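Glycerol dehydratase (Clostridium butyricum, PDB 1R9D) probably catalyses the coenzyme B12-independent dehydration of glycerol by glycyl-radical chemistry, and binds glycerol. Local coordinates at residues N160-L173 with I270-S284. Sequence-based numbering, arbitrary orientation.
Sequences NGVGHVSVDYGKVL and IHAIINIESNGHSIS. With GOL (glycerol), chain C.
His-164 and His-281 lie side by side and hold the same glycerol hydroxyl. His-164 NE2 donates to O2 of glycerol at 2.9 Å, and His-281 NE2 to that oxygen at 2.8 Å. The rings are oblique, with planes at 53°. Ser-282 CB sits over the centre of one face of the His-164 ring in a CH-pi contact. Placing Ser-282 OG anti to the carbonyl carbon (chi1 -72°) lets it donate to glycerol O3 at 2.8 Å. Asp-447 and Glu-435 are also hydrogen-bonded to the glycerol. His-164 ND1 donates to Val-162 O, close to the ring plane, which fixes the imidazole rotation. Lys-323 NZ is hydrogen-bonded to His-281 ND1.

Beside this pocket the backbones pair. His-164 N donates to His-281 O. Val-165 and Ile-283 form a single beta bridge: Ser-284 N donates to Val-165 O, and Val-165 N weakly to Ser-282 O. Both segments belong to the pyruvate formate lyase-like part of this glycyl radical enzyme family. Through His-164, His-281 and Ser-282, the loops after helices 155-159 and 260-277 form part of the glycerol site.

Side-chain bonds tie the loops, then the helices. Asn-279 ND2 reaches Asn-160 OD1 from above its carbonyl plane, while Asn-279 OD1 accepts from Gly-161 N, each at 2.8 Å. Gly-161 CA and Gly-280 CA are 3.8 Å apart; Ser-278 OG and Gly-280 N crowd the first, the Val-162 and Gly-163 backbone the second. Ser-166 OG donates to Ser-284 O at 2.7 Å. Tyr-169 OH and His-271 ND1 share a helix-to-helix hydrogen bond, and His-271 NE2 is hydrogen-bonded to Gln-340.

Most apolar contacts lie toward helix 169-190. Val-172 CG1 and Ile-270 CD1 meet tip to tip at a tight 3.4 Å. Val-167 CG1 touches Ile-274 CD1 likewise, and Ile-270 CG2 packs obliquely against the Tyr-169 ring.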
# COMPACT_ATOMS: atom_id res chain seq x y z
N ASN A 160 -15.22 -11.92 6.76
CA ASN A 160 -14.30 -12.38 7.79
C ASN A 160 -12.91 -12.74 7.26
O ASN A 160 -12.59 -12.49 6.10
CB ASN A 160 -14.92 -13.58 8.52
CG ASN A 160 -16.17 -13.19 9.29
OD1 ASN A 160 -16.09 -12.61 10.38
ND2 ASN A 160 -17.34 -13.49 8.72
N GLY A 161 -12.09 -13.31 8.14
CA GLY A 161 -10.73 -13.68 7.77
C GLY A 161 -10.64 -14.75 6.71
O GLY A 161 -11.64 -15.37 6.35
N VAL A 162 -9.43 -14.96 6.20
CA VAL A 162 -9.19 -15.96 5.16
C VAL A 162 -9.02 -17.37 5.73
O VAL A 162 -9.88 -18.23 5.54
CB VAL A 162 -7.94 -15.58 4.33
CG1 VAL A 162 -7.65 -16.66 3.28
CG2 VAL A 162 -8.15 -14.23 3.68
N GLY A 163 -7.91 -17.61 6.43
CA GLY A 163 -7.67 -18.93 6.98
C GLY A 163 -7.37 -19.92 5.86
O GLY A 163 -6.54 -19.64 5.00
N HIS A 164 -8.04 -21.07 5.90
CA HIS A 164 -7.86 -22.13 4.90
C HIS A 164 -6.39 -22.44 4.68
O HIS A 164 -5.85 -22.27 3.57
CB HIS A 164 -8.53 -21.74 3.58
CG HIS A 164 -10.02 -21.71 3.67
ND1 HIS A 164 -10.69 -20.77 4.43
CD2 HIS A 164 -10.97 -22.55 3.19
CE1 HIS A 164 -11.99 -21.04 4.42
NE2 HIS A 164 -12.18 -22.11 3.67
N VAL A 165 -5.76 -22.92 5.73
CA VAL A 165 -4.33 -23.19 5.67
C VAL A 165 -3.90 -24.18 6.75
O VAL A 165 -4.52 -24.28 7.81
CB VAL A 165 -3.57 -21.85 5.86
CG1 VAL A 165 -3.96 -21.23 7.20
CG2 VAL A 165 -2.06 -22.06 5.80
N SER A 166 -2.85 -24.93 6.45
CA SER A 166 -2.26 -25.85 7.42
C SER A 166 -0.82 -25.35 7.52
O SER A 166 -0.04 -25.52 6.58
CB SER A 166 -2.29 -27.29 6.92
OG SER A 166 -1.72 -28.16 7.89
N VAL A 167 -0.49 -24.71 8.64
CA VAL A 167 0.85 -24.18 8.83
C VAL A 167 1.87 -25.27 9.09
O VAL A 167 1.53 -26.45 9.21
CB VAL A 167 0.90 -23.16 9.99
CG1 VAL A 167 -0.11 -22.05 9.74
CG2 VAL A 167 0.62 -23.85 11.32
N ASP A 168 3.14 -24.88 9.17
CA ASP A 168 4.22 -25.83 9.41
C ASP A 168 4.29 -26.16 10.90
O ASP A 168 5.24 -25.79 11.58
CB ASP A 168 5.55 -25.22 8.96
CG ASP A 168 6.62 -26.26 8.71
OD1 ASP A 168 6.51 -27.39 9.25
OD2 ASP A 168 7.59 -25.95 7.98
N TYR A 169 3.27 -26.86 11.41
CA TYR A 169 3.23 -27.23 12.82
C TYR A 169 4.49 -27.98 13.23
O TYR A 169 5.05 -27.74 14.30
CB TYR A 169 2.02 -28.13 13.13
CG TYR A 169 0.66 -27.47 13.00
CD1 TYR A 169 -0.08 -27.57 11.81
CD2 TYR A 169 0.09 -26.78 14.07
CE1 TYR A 169 -1.35 -27.00 11.70
CE2 TYR A 169 -1.18 -26.20 13.96
CZ TYR A 169 -1.89 -26.32 12.78
OH TYR A 169 -3.15 -25.77 12.67
N GLY A 170 4.94 -28.89 12.37
CA GLY A 170 6.13 -29.67 12.66
C GLY A 170 7.37 -28.85 12.93
O GLY A 170 8.17 -29.19 13.80
N LYS A 171 7.53 -27.76 12.19
CA LYS A 171 8.69 -26.90 12.36
C LYS A 171 8.68 -26.18 13.70
O LYS A 171 9.69 -26.16 14.40
CB LYS A 171 8.76 -25.85 11.24
CG LYS A 171 9.95 -24.91 11.34
CD LYS A 171 9.95 -23.91 10.19
CE LYS A 171 11.15 -22.99 10.24
NZ LYS A 171 11.11 -22.00 9.12
N VAL A 172 7.55 -25.59 14.06
CA VAL A 172 7.44 -24.87 15.32
C VAL A 172 7.56 -25.82 16.51
O VAL A 172 8.11 -25.44 17.55
CB VAL A 172 6.11 -24.10 15.42
CG1 VAL A 172 6.07 -23.30 16.72
CG2 VAL A 172 5.96 -23.16 14.23
N LEU A 173 7.06 -27.04 16.38
CA LEU A 173 7.16 -28.01 17.46
C LEU A 173 8.63 -28.31 17.72
O LEU A 173 9.04 -28.54 18.86
CB LEU A 173 6.42 -29.31 17.11
CG LEU A 173 4.90 -29.29 17.22
CD1 LEU A 173 4.32 -30.58 16.65
CD2 LEU A 173 4.50 -29.14 18.67
N ILE A 270 -0.12 -23.17 19.25
CA ILE A 270 0.09 -22.69 17.88
C ILE A 270 -1.28 -22.52 17.22
O ILE A 270 -1.60 -21.46 16.68
CB ILE A 270 0.91 -23.70 17.04
CG1 ILE A 270 2.33 -23.81 17.58
CG2 ILE A 270 0.93 -23.27 15.58
CD1 ILE A 270 3.11 -24.97 17.01
N HIS A 271 -2.07 -23.58 17.27
CA HIS A 271 -3.40 -23.58 16.67
C HIS A 271 -4.30 -22.50 17.26
O HIS A 271 -4.96 -21.75 16.53
CB HIS A 271 -4.06 -24.95 16.86
CG HIS A 271 -5.28 -25.17 16.02
ND1 HIS A 271 -5.21 -25.55 14.70
CD2 HIS A 271 -6.60 -25.03 16.31
CE1 HIS A 271 -6.43 -25.64 14.20
NE2 HIS A 271 -7.29 -25.33 15.16
N ALA A 272 -4.31 -22.39 18.58
CA ALA A 272 -5.15 -21.40 19.24
C ALA A 272 -4.81 -19.96 18.87
O ALA A 272 -5.70 -19.18 18.54
CB ALA A 272 -5.06 -21.58 20.77
N ILE A 273 -3.53 -19.60 18.92
CA ILE A 273 -3.13 -18.24 18.61
C ILE A 273 -3.45 -17.84 17.17
O ILE A 273 -3.74 -16.68 16.89
CB ILE A 273 -1.63 -18.03 18.92
CG1 ILE A 273 -1.39 -18.31 20.42
CG2 ILE A 273 -1.22 -16.60 18.60
CD1 ILE A 273 0.07 -18.35 20.82
N ILE A 274 -3.42 -18.80 16.25
CA ILE A 274 -3.76 -18.49 14.86
C ILE A 274 -5.20 -17.96 14.85
O ILE A 274 -5.51 -16.98 14.16
CB ILE A 274 -3.69 -19.75 13.96
CG1 ILE A 274 -2.23 -20.15 13.75
CG2 ILE A 274 -4.37 -19.47 12.63
CD1 ILE A 274 -2.04 -21.42 12.95
N ASN A 275 -6.05 -18.61 15.64
CA ASN A 275 -7.46 -18.26 15.76
C ASN A 275 -7.74 -16.97 16.53
O ASN A 275 -8.89 -16.53 16.64
CB ASN A 275 -8.22 -19.43 16.39
CG ASN A 275 -8.49 -20.56 15.41
OD1 ASN A 275 -9.48 -20.54 14.69
ND2 ASN A 275 -7.59 -21.54 15.36
N ILE A 276 -6.69 -16.37 17.09
CA ILE A 276 -6.83 -15.11 17.82
C ILE A 276 -6.43 -13.98 16.86
O ILE A 276 -7.03 -12.91 16.86
CB ILE A 276 -5.93 -15.08 19.08
CG1 ILE A 276 -6.38 -16.17 20.05
CG2 ILE A 276 -6.01 -13.70 19.74
CD1 ILE A 276 -5.56 -16.23 21.34
N GLU A 277 -5.43 -14.24 16.03
CA GLU A 277 -4.98 -13.24 15.07
C GLU A 277 -6.05 -12.98 14.01
O GLU A 277 -6.29 -11.83 13.63
CB GLU A 277 -3.69 -13.70 14.39
CG GLU A 277 -3.21 -12.75 13.29
CD GLU A 277 -1.87 -13.16 12.70
OE1 GLU A 277 -1.76 -14.31 12.21
OE2 GLU A 277 -0.93 -12.33 12.71
N SER A 278 -6.70 -14.04 13.55
CA SER A 278 -7.74 -13.91 12.53
C SER A 278 -8.80 -14.98 12.71
O SER A 278 -8.53 -16.02 13.31
CB SER A 278 -7.11 -14.05 11.13
OG SER A 278 -8.10 -14.06 10.12
N ASN A 279 -10.00 -14.74 12.18
CA ASN A 279 -11.07 -15.71 12.31
C ASN A 279 -11.36 -16.47 11.02
O ASN A 279 -12.44 -17.02 10.85
CB ASN A 279 -12.36 -15.06 12.84
CG ASN A 279 -13.00 -14.12 11.84
OD1 ASN A 279 -12.38 -13.68 10.88
ND2 ASN A 279 -14.28 -13.80 12.08
N GLY A 280 -10.40 -16.49 10.10
CA GLY A 280 -10.63 -17.27 8.90
C GLY A 280 -10.75 -18.70 9.41
O GLY A 280 -10.02 -19.07 10.33
N HIS A 281 -11.67 -19.49 8.86
CA HIS A 281 -11.79 -20.86 9.34
C HIS A 281 -11.00 -21.84 8.49
O HIS A 281 -10.16 -21.44 7.69
CB HIS A 281 -13.27 -21.28 9.46
CG HIS A 281 -14.06 -21.18 8.19
ND1 HIS A 281 -15.01 -20.22 7.98
CD2 HIS A 281 -14.05 -21.95 7.07
CE1 HIS A 281 -15.56 -20.40 6.79
NE2 HIS A 281 -14.99 -21.44 6.22
N SER A 282 -11.27 -23.13 8.66
CA SER A 282 -10.54 -24.16 7.95
C SER A 282 -9.06 -24.13 8.29
O SER A 282 -8.20 -24.35 7.44
CB SER A 282 -10.76 -24.04 6.43
OG SER A 282 -12.08 -24.45 6.10
N ILE A 283 -8.76 -23.82 9.55
CA ILE A 283 -7.38 -23.83 10.03
C ILE A 283 -7.24 -25.33 10.28
O ILE A 283 -7.75 -25.87 11.27
CB ILE A 283 -7.23 -23.04 11.35
CG1 ILE A 283 -7.65 -21.59 11.13
CG2 ILE A 283 -5.78 -23.10 11.83
CD1 ILE A 283 -6.91 -20.88 9.98
N SER A 284 -6.54 -26.00 9.37
CA SER A 284 -6.42 -27.45 9.41
C SER A 284 -5.13 -28.09 9.87
O SER A 284 -4.07 -27.87 9.28
CB SER A 284 -6.79 -28.00 8.04
OG SER A 284 -8.00 -27.42 7.58
C1 GOL C . -16.69 -24.70 3.96
O1 GOL C . -17.09 -24.44 2.63
C2 GOL C . -15.22 -24.35 4.18
O2 GOL C . -14.98 -22.96 3.87
C3 GOL C . -14.34 -25.23 3.30
O3 GOL C . -12.96 -24.98 3.54
O HOH W 1 -7.22 -13.54 7.61
O HOH W 2 -12.54 -18.53 6.22